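Local coordinates for protein prgH (PDB 4G2S) that is thought to form part of the basal body of the Salmonella SPI-1 type III secretion system, here through its cytoplasmic FHA-like domain, at residues 28-33 and 63-68; 7-12 and 100-105. All coordinates share one frame; numbering follows the deposited sequence.

Interaction 1. Residues 28-33 and 63-68; sequences TLFVVG and FEIQVD
Strands 28-33 and 63-67 run antiparallel at 159°, Thr28 facing Ile65 and Phe30 facing Phe63 as hydrogen-bonded pairs, with Leu29 and Glu64 as the non-hydrogen-bonded pair between them. Each hydrogen-bonded pair exchanges two N-H...O bonds, among them Thr28 N to Ile65 O at 2.8 Å and Phe30 N to Phe63 O at 2.9 Å. The CA of Glu64 adds a C-H...O contact to Thr28 O (3.1 Å). On the face carrying Phe30, Phe63 and Ile65, the two aromatic rings lie nearly parallel, planes 12° apart, but offset, with little of one ring above the other. One face of the Phe63 ring instead takes Phe30 CB, in a CH-pi contact 3.7 Å from the ring centroid. Phe63 CG sits between its backbone N and carbonyl carbon (chi1 64°), which swings the ring back over the neighbouring strand. Val32 CG2 comes obliquely against Phe63 CE2 at 3.9 Å. The pair belongs to the five-stranded mixed sheet of an FHA-type beta-sandwich, and this face is turned inward: Leu100 and Ile102 of strand 100-106 press on Phe63, and Val9 of strand 7-11 meets Phe30. On the reverse face, Leu29 CD1 lies against the CG of Glu64 (4.0 Å) and 3.6 Å from Phe63 O. Beyond CG the Glu64 chain is extended, and its OE1 forms salt bridges with Arg27 and with Arg10 of the second subunit, two cations that would favour a charged carboxylate.

Interaction 2. Residues 7-12 and 100-105; sequences YIVRLL and LLILIR
Arg105 CG lies between its backbone N and carbonyl carbon (chi1 68°) and the chain then runs extended to NE, while Ile8 CG1 is anti to its own carbonyl carbon; the two side chains therefore travel side by side, and Ile8 CD1 rests on one face of the guanidinium, 3.4 Å from Arg105 NH2. Beneath them the backbones, antiparallel at 153°, join through paired bonds at Ile8-Arg105 and Arg10-Leu103, Leu103 N to Arg10 O being 2.8 Å. A further bond, Leu12 N to Leu101 O at 2.7 Å, continues the pairing just past the end of strand 7-11. Leu12 closes this end: its CD1 is wedged tightly against Leu101 CD2 (3.4 Å) and also meets Leu103 CB at 3.6 Å. On the other face aliphatic branches meet, Leu11 CD2 on Ile102 CG2 at 3.8 Å and Val9 CG1 on Ile102 CB at 4.0 Å. Arg10 and Arg105 share Glu20, which takes NH1 of the first and NH2 of the second and probably eases the closeness of two like charges. Arg10 also reaches Glu64 of the third subunit, and Arg105 NH1 bonds to Glu107 O. Pairing strand 7-11, near the N-terminus, with strand 100-106, near the C-terminus, in the middle of a four-stranded antiparallel sheet brings the two ends of the chain together, as in FHA beta-sandwiches.

How the interactions relate
Interaction 1 is nested along the chain within the loop closed by interaction 2, and the two belong to opposing sheets of one sandwich, their centres about 11 Å apart. Both are buried, with interaction 1 nearer the centre of the chain. Their apolar faces meet in the core: Ile65 CD1 packs against both Ile104 CD1 (3.4 Å) and Val9 CG2 (3.8 Å). Aromatic rings dominate the core side of 28-33 with 63-68, whereas 7-12 with 100-105 offers branched aliphatic chains. The outward faces differ in charge, a glutamate on one and two arginines on the other; within one chain these do not pair, but Glu64 of one subunit meets Arg10 of a neighbouring subunit in the assembly.

Interaction 1. Residues 28-33 and 63-68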
ATOM      1  N   THR A  28      -9.086   9.166  22.050  1.00 30.96           N
ATOM      2  CA  THR A  28      -9.001   8.694  20.673  1.00 31.27           C
ATOM      3  C   THR A  28      -8.813   9.896  19.752  1.00 32.70           C
ATOM      4  O   THR A  28      -9.578  10.833  19.822  1.00 29.78           O
ATOM      5  CB  THR A  28     -10.272   7.905  20.285  1.00 28.52           C
ATOM      6  OG1 THR A  28     -10.470   6.870  21.269  1.00 30.12           O
ATOM      7  CG2 THR A  28     -10.095   7.233  18.965  1.00 30.12           C
ATOM      8  N   LEU A  29      -7.780   9.816  18.923  1.00 23.08           N
ATOM      9  CA  LEU A  29      -7.471  10.783  17.832  1.00 21.72           C
ATOM     10  C   LEU A  29      -8.101  10.447  16.484  1.00 20.92           C
ATOM     11  O   LEU A  29      -8.022   9.301  15.983  1.00 23.38           O
ATOM     12  CB  LEU A  29      -5.996  10.883  17.635  1.00 21.84           C
ATOM     13  CG  LEU A  29      -5.427  11.926  16.594  1.00 21.61           C
ATOM     14  CD1 LEU A  29      -5.787  13.305  17.057  1.00 22.02           C
ATOM     15  CD2 LEU A  29      -3.862  11.758  16.483  1.00 22.66           C
ATOM     16  N   PHE A  30      -8.686  11.474  15.906  1.00 19.48           N
ATOM     17  CA  PHE A  30      -9.225  11.495  14.579  1.00 19.51           C
ATOM     18  C   PHE A  30      -8.438  12.518  13.766  1.00 21.32           C
ATOM     19  O   PHE A  30      -8.485  13.718  14.003  1.00 20.74           O
ATOM     20  CB  PHE A  30     -10.729  11.809  14.600  1.00 21.22           C
ATOM     21  CG  PHE A  30     -11.527  10.716  15.219  1.00 21.41           C
ATOM     22  CD1 PHE A  30     -11.641  10.654  16.600  1.00 22.90           C
ATOM     23  CD2 PHE A  30     -12.037   9.705  14.465  1.00 22.67           C
ATOM     24  CE1 PHE A  30     -12.347   9.615  17.206  1.00 24.36           C
ATOM     25  CE2 PHE A  30     -12.773   8.643  15.063  1.00 24.31           C
ATOM     26  CZ  PHE A  30     -12.915   8.619  16.428  1.00 24.90           C
ATOM     27  N   VAL A  31      -7.737  12.028  12.744  1.00 21.38           N
ATOM     28  CA  VAL A  31      -7.022  12.878  11.811  1.00 22.72           C
ATOM     29  C   VAL A  31      -7.928  12.953  10.601  1.00 22.35           C
ATOM     30  O   VAL A  31      -8.336  11.894  10.079  1.00 21.55           O
ATOM     31  CB  VAL A  31      -5.671  12.285  11.364  1.00 24.42           C
ATOM     32  CG1 VAL A  31      -5.024  13.192  10.275  1.00 26.73           C
ATOM     33  CG2 VAL A  31      -4.746  12.071  12.549  1.00 24.89           C
ATOM     34  N   VAL A  32      -8.268  14.193  10.201  1.00 23.22           N
ATOM     35  CA  VAL A  32      -9.275  14.485   9.226  1.00 23.39           C
ATOM     36  C   VAL A  32      -8.673  15.441   8.163  1.00 27.24           C
ATOM     37  O   VAL A  32      -8.254  16.588   8.433  1.00 28.12           O
ATOM     38  CB  VAL A  32     -10.505  15.165   9.822  1.00 25.52           C
ATOM     39  CG1 VAL A  32     -11.633  15.236   8.828  1.00 27.50           C
ATOM     40  CG2 VAL A  32     -11.013  14.529  11.094  1.00 22.76           C
ATOM     41  N   GLY A  33      -8.602  14.959   6.939  1.00 29.48           N
ATOM     42  CA  GLY A  33      -7.956  15.737   5.905  1.00 34.17           C
ATOM     43  C   GLY A  33      -7.716  15.009   4.601  1.00 37.88           C
ATOM     44  O   GLY A  33      -8.363  14.008   4.273  1.00 34.73           O
ATOM     45  N   PHE A  63      -9.235  16.047  15.740  1.00 18.50           N
ATOM     46  CA  PHE A  63      -9.820  16.177  17.047  1.00 19.95           C
ATOM     47  C   PHE A  63      -9.586  14.938  17.906  1.00 21.74           C
ATOM     48  O   PHE A  63      -9.315  13.877  17.355  1.00 21.29           O
ATOM     49  CB  PHE A  63     -11.309  16.516  16.936  1.00 20.16           C
ATOM     50  CG  PHE A  63     -12.147  15.457  16.290  1.00 19.45           C
ATOM     51  CD1 PHE A  63     -12.783  14.496  17.007  1.00 20.80           C
ATOM     52  CD2 PHE A  63     -12.340  15.486  14.907  1.00 20.50           C
ATOM     53  CE1 PHE A  63     -13.626  13.553  16.415  1.00 23.20           C
ATOM     54  CE2 PHE A  63     -13.162  14.561  14.298  1.00 23.17           C
ATOM     55  CZ  PHE A  63     -13.778  13.545  15.029  1.00 22.07           C
ATOM     56  N   GLU A  64      -9.695  15.088  19.237  1.00 21.86           N
ATOM     57  CA  GLU A  64      -9.671  13.960  20.157  1.00 23.64           C
ATOM     58  C   GLU A  64     -10.970  13.879  20.870  1.00 22.96           C
ATOM     59  O   GLU A  64     -11.519  14.880  21.327  1.00 23.47           O
ATOM     60  CB  GLU A  64      -8.529  14.036  21.182  1.00 28.55           C
ATOM     61  CG  GLU A  64      -7.164  14.403  20.607  1.00 32.61           C
ATOM     62  CD  GLU A  64      -6.040  14.206  21.619  1.00 37.13           C
ATOM     63  OE1 GLU A  64      -4.868  14.104  21.236  1.00 34.69           O
ATOM     64  OE2 GLU A  64      -6.344  14.022  22.829  1.00 42.10           O
ATOM     65  N   ILE A  65     -11.432  12.660  21.026  1.00 25.61           N
ATOM     66  CA  ILE A  65     -12.516  12.339  21.944  1.00 28.25           C
ATOM     67  C   ILE A  65     -11.983  11.686  23.208  1.00 28.97           C
ATOM     68  O   ILE A  65     -11.169  10.722  23.180  1.00 28.97           O
ATOM     69  CB  ILE A  65     -13.611  11.499  21.256  1.00 29.19           C
ATOM     70  CG1 ILE A  65     -14.158  12.321  20.088  1.00 27.34           C
ATOM     71  CG2 ILE A  65     -14.698  11.122  22.271  1.00 32.87           C
ATOM     72  CD1 ILE A  65     -15.475  11.856  19.557  1.00 32.89           C
ATOM     73  N   GLN A  66     -12.402  12.269  24.343  1.00 31.13           N
ATOM     74  CA  GLN A  66     -11.989  11.773  25.657  1.00 31.44           C
ATOM     75  C   GLN A  66     -13.181  11.236  26.440  1.00 32.08           C
ATOM     76  O   GLN A  66     -14.119  11.975  26.677  1.00 33.90           O
ATOM     77  CB  GLN A  66     -11.366  12.890  26.488  1.00 34.98           C
ATOM     78  CG  GLN A  66     -10.718  12.378  27.740  1.00 37.49           C
ATOM     79  CD  GLN A  66      -9.957  13.445  28.519  1.00 44.49           C
ATOM     80  OE1 GLN A  66      -9.693  14.538  28.029  1.00 44.80           O
ATOM     81  NE2 GLN A  66      -9.567  13.100  29.735  1.00 49.97           N
ATOM     82  N   VAL A  67     -13.090   9.989  26.875  1.00 34.28           N
ATOM     83  CA  VAL A  67     -14.178   9.268  27.561  1.00 35.88           C
ATOM     84  C   VAL A  67     -13.561   8.980  28.916  1.00 41.26           C
ATOM     85  O   VAL A  67     -12.602   8.164  28.976  1.00 39.63           O
ATOM     86  CB  VAL A  67     -14.513   7.943  26.860  1.00 38.16           C
ATOM     87  CG1 VAL A  67     -15.512   7.108  27.650  1.00 42.04           C
ATOM     88  CG2 VAL A  67     -14.987   8.153  25.414  1.00 35.57           C
ATOM     89  N   ASP A  68     -14.065   9.648  29.982  1.00 69.32           N
ATOM     90  CA  ASP A  68     -13.463   9.488  31.322  1.00 71.52           C
ATOM     91  C   ASP A  68     -13.643   8.040  31.748  1.00 74.27           C
ATOM     92  O   ASP A  68     -14.471   7.320  31.205  1.00 76.17           O
ATOM     93  CB  ASP A  68     -13.982  10.496  32.404  1.00 72.76           C
ATOM     94  CG  ASP A  68     -15.410  10.177  32.943  1.00 76.02           C
ATOM     95  OD1 ASP A  68     -16.189   9.456  32.268  1.00 75.18           O
ATOM     96  OD2 ASP A  68     -15.750  10.665  34.068  1.00 78.92           O
TER

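Interaction 2. Residues 7-12 and 100-105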
ATOM      1  N   TYR A   7     -18.845   3.503  23.774  1.00 36.77           N
ATOM      2  CA  TYR A   7     -19.409   4.459  22.894  1.00 35.46           C
ATOM      3  C   TYR A   7     -18.818   4.289  21.495  1.00 32.94           C
ATOM      4  O   TYR A   7     -17.753   3.731  21.319  1.00 33.63           O
ATOM      5  CB  TYR A   7     -19.126   5.870  23.399  1.00 38.11           C
ATOM      6  CG  TYR A   7     -19.735   6.167  24.748  1.00 38.51           C
ATOM      7  CD1 TYR A   7     -21.076   6.519  24.875  1.00 40.69           C
ATOM      8  CD2 TYR A   7     -18.958   6.086  25.914  1.00 42.70           C
ATOM      9  CE1 TYR A   7     -21.648   6.744  26.138  1.00 45.48           C
ATOM     10  CE2 TYR A   7     -19.513   6.348  27.154  1.00 45.32           C
ATOM     11  CZ  TYR A   7     -20.845   6.684  27.256  1.00 46.38           C
ATOM     12  OH  TYR A   7     -21.360   6.927  28.492  1.00 54.11           O
ATOM     13  N   ILE A   8     -19.550   4.776  20.512  1.00 31.88           N
ATOM     14  CA  ILE A   8     -19.158   4.632  19.126  1.00 30.08           C
ATOM     15  C   ILE A   8     -19.216   6.004  18.512  1.00 28.90           C
ATOM     16  O   ILE A   8     -20.137   6.789  18.838  1.00 30.23           O
ATOM     17  CB  ILE A   8     -20.134   3.657  18.422  1.00 32.69           C
ATOM     18  CG1 ILE A   8     -19.869   2.236  18.907  1.00 35.20           C
ATOM     19  CG2 ILE A   8     -20.004   3.731  16.929  1.00 30.54           C
ATOM     20  CD1 ILE A   8     -20.874   1.207  18.421  1.00 37.65           C
ATOM     21  N   VAL A   9     -18.253   6.319  17.633  1.00 25.75           N
ATOM     22  CA  VAL A   9     -18.383   7.511  16.825  1.00 26.40           C
ATOM     23  C   VAL A   9     -18.893   7.080  15.480  1.00 24.33           C
ATOM     24  O   VAL A   9     -18.230   6.262  14.830  1.00 26.82           O
ATOM     25  CB  VAL A   9     -17.056   8.223  16.581  1.00 27.22           C
ATOM     26  CG1 VAL A   9     -17.337   9.505  15.763  1.00 27.81           C
ATOM     27  CG2 VAL A   9     -16.468   8.570  17.899  1.00 31.62           C
ATOM     28  N   ARG A  10     -20.001   7.684  15.062  1.00 26.22           N
ATOM     29  CA  ARG A  10     -20.561   7.544  13.755  1.00 25.82           C
ATOM     30  C   ARG A  10     -20.372   8.818  12.923  1.00 24.92           C
ATOM     31  O   ARG A  10     -20.680   9.962  13.337  1.00 25.81           O
ATOM     32  CB  ARG A  10     -22.058   7.172  13.844  1.00 28.48           C
ATOM     33  CG  ARG A  10     -22.681   6.895  12.468  1.00 28.13           C
ATOM     34  CD  ARG A  10     -24.207   6.844  12.505  1.00 30.12           C
ATOM     35  NE  ARG A  10     -24.776   6.504  11.218  1.00 29.70           N
ATOM     36  CZ  ARG A  10     -25.060   5.278  10.777  1.00 32.45           C
ATOM     37  NH1 ARG A  10     -24.812   4.179  11.493  1.00 32.58           N
ATOM     38  NH2 ARG A  10     -25.618   5.151   9.575  1.00 33.88           N
ATOM     39  N   LEU A  11     -19.916   8.612  11.704  1.00 22.25           N
ATOM     40  CA  LEU A  11     -19.806   9.735  10.735  1.00 21.81           C
ATOM     41  C   LEU A  11     -21.153   9.990  10.099  1.00 22.84           C
ATOM     42  O   LEU A  11     -21.874   9.042   9.735  1.00 24.20           O
ATOM     43  CB  LEU A  11     -18.768   9.370   9.714  1.00 21.73           C
ATOM     44  CG  LEU A  11     -17.372   9.136  10.287  1.00 22.04           C
ATOM     45  CD1 LEU A  11     -16.430   9.019   9.090  1.00 23.51           C
ATOM     46  CD2 LEU A  11     -16.903  10.160  11.226  1.00 23.87           C
ATOM     47  N   LEU A  12     -21.557  11.246  10.000  1.00 25.26           N
ATOM     48  CA  LEU A  12     -22.875  11.567   9.446  1.00 27.13           C
ATOM     49  C   LEU A  12     -22.758  12.306   8.120  1.00 30.04           C
ATOM     50  O   LEU A  12     -23.762  12.637   7.525  1.00 29.91           O
ATOM     51  CB  LEU A  12     -23.701  12.425  10.419  1.00 32.32           C
ATOM     52  CG  LEU A  12     -23.966  11.895  11.834  1.00 33.49           C
ATOM     53  CD1 LEU A  12     -24.893  12.870  12.549  1.00 38.30           C
ATOM     54  CD2 LEU A  12     -24.566  10.506  11.754  1.00 35.70           C
ATOM     55  N   LEU A 100     -16.589  18.385   9.234  1.00 29.20           N
ATOM     56  CA  LEU A 100     -17.070  17.064   9.524  1.00 27.19           C
ATOM     57  C   LEU A 100     -18.262  17.070  10.465  1.00 30.14           C
ATOM     58  O   LEU A 100     -18.309  17.860  11.443  1.00 32.99           O
ATOM     59  CB  LEU A 100     -15.944  16.238  10.146  1.00 25.14           C
ATOM     60  CG  LEU A 100     -16.174  14.770  10.250  1.00 23.53           C
ATOM     61  CD1 LEU A 100     -16.261  14.122   8.861  1.00 24.35           C
ATOM     62  CD2 LEU A 100     -15.090  14.189  11.122  1.00 22.40           C
ATOM     63  N   LEU A 101     -19.186  16.146  10.227  1.00 28.73           N
ATOM     64  CA  LEU A 101     -20.327  15.951  11.116  1.00 30.90           C
ATOM     65  C   LEU A 101     -20.331  14.504  11.678  1.00 29.60           C
ATOM     66  O   LEU A 101     -20.296  13.492  10.926  1.00 26.64           O
ATOM     67  CB  LEU A 101     -21.607  16.318  10.340  1.00 36.07           C
ATOM     68  CG  LEU A 101     -22.833  16.856  11.047  1.00 41.81           C
ATOM     69  CD1 LEU A 101     -23.952  17.092  10.060  1.00 45.28           C
ATOM     70  CD2 LEU A 101     -23.262  15.824  12.053  1.00 42.83           C
ATOM     71  N   ILE A 102     -20.327  14.404  13.012  1.00 26.33           N
ATOM     72  CA  ILE A 102     -20.254  13.129  13.688  1.00 26.26           C
ATOM     73  C   ILE A 102     -21.347  13.044  14.688  1.00 26.57           C
ATOM     74  O   ILE A 102     -21.974  14.005  15.030  1.00 28.26           O
ATOM     75  CB  ILE A 102     -18.908  12.931  14.444  1.00 25.41           C
ATOM     76  CG1 ILE A 102     -18.774  13.939  15.584  1.00 25.88           C
ATOM     77  CG2 ILE A 102     -17.703  13.146  13.516  1.00 24.68           C
ATOM     78  CD1 ILE A 102     -17.546  13.658  16.457  1.00 28.08           C
ATOM     79  N   LEU A 103     -21.505  11.862  15.247  1.00 27.41           N
ATOM     80  CA  LEU A 103     -22.501  11.634  16.234  1.00 30.03           C
ATOM     81  C   LEU A 103     -21.870  10.601  17.162  1.00 27.93           C
ATOM     82  O   LEU A 103     -21.178   9.741  16.661  1.00 28.91           O
ATOM     83  CB  LEU A 103     -23.774  11.103  15.532  1.00 31.89           C
ATOM     84  CG  LEU A 103     -24.862  10.872  16.569  1.00 35.87           C
ATOM     85  CD1 LEU A 103     -26.204  11.327  16.011  1.00 38.81           C
ATOM     86  CD2 LEU A 103     -24.910   9.435  17.061  1.00 36.13           C
ATOM     87  N   ILE A 104     -21.979  10.760  18.507  1.00 27.81           N
ATOM     88  CA  ILE A 104     -21.424   9.795  19.461  1.00 27.40           C
ATOM     89  C   ILE A 104     -22.641   9.113  20.125  1.00 28.92           C
ATOM     90  O   ILE A 104     -23.534   9.808  20.673  1.00 29.71           O
ATOM     91  CB  ILE A 104     -20.509  10.458  20.530  1.00 28.15           C
ATOM     92  CG1 ILE A 104     -19.363  11.252  19.878  1.00 30.37           C
ATOM     93  CG2 ILE A 104     -19.970   9.409  21.480  1.00 28.77           C
ATOM     94  CD1 ILE A 104     -18.625  12.208  20.823  1.00 32.62           C
ATOM     95  N   ARG A 105     -22.696   7.784  20.055  1.00 28.75           N
ATOM     96  CA  ARG A 105     -23.811   7.010  20.619  1.00 30.91           C
ATOM     97  C   ARG A 105     -23.313   5.863  21.513  1.00 32.57           C
ATOM     98  O   ARG A 105     -22.233   5.338  21.295  1.00 31.18           O
ATOM     99  CB  ARG A 105     -24.678   6.421  19.495  1.00 30.80           C
ATOM    100  CG  ARG A 105     -23.983   5.364  18.716  1.00 31.28           C
ATOM    101  CD  ARG A 105     -24.823   4.899  17.525  1.00 32.22           C
ATOM    102  NE  ARG A 105     -24.260   3.710  16.909  1.00 31.88           N
ATOM    103  CZ  ARG A 105     -24.287   2.499  17.428  1.00 35.44           C
ATOM    104  NH1 ARG A 105     -24.876   2.267  18.590  1.00 35.86           N
ATOM    105  NH2 ARG A 105     -23.810   1.488  16.732  1.00 37.69           N
TER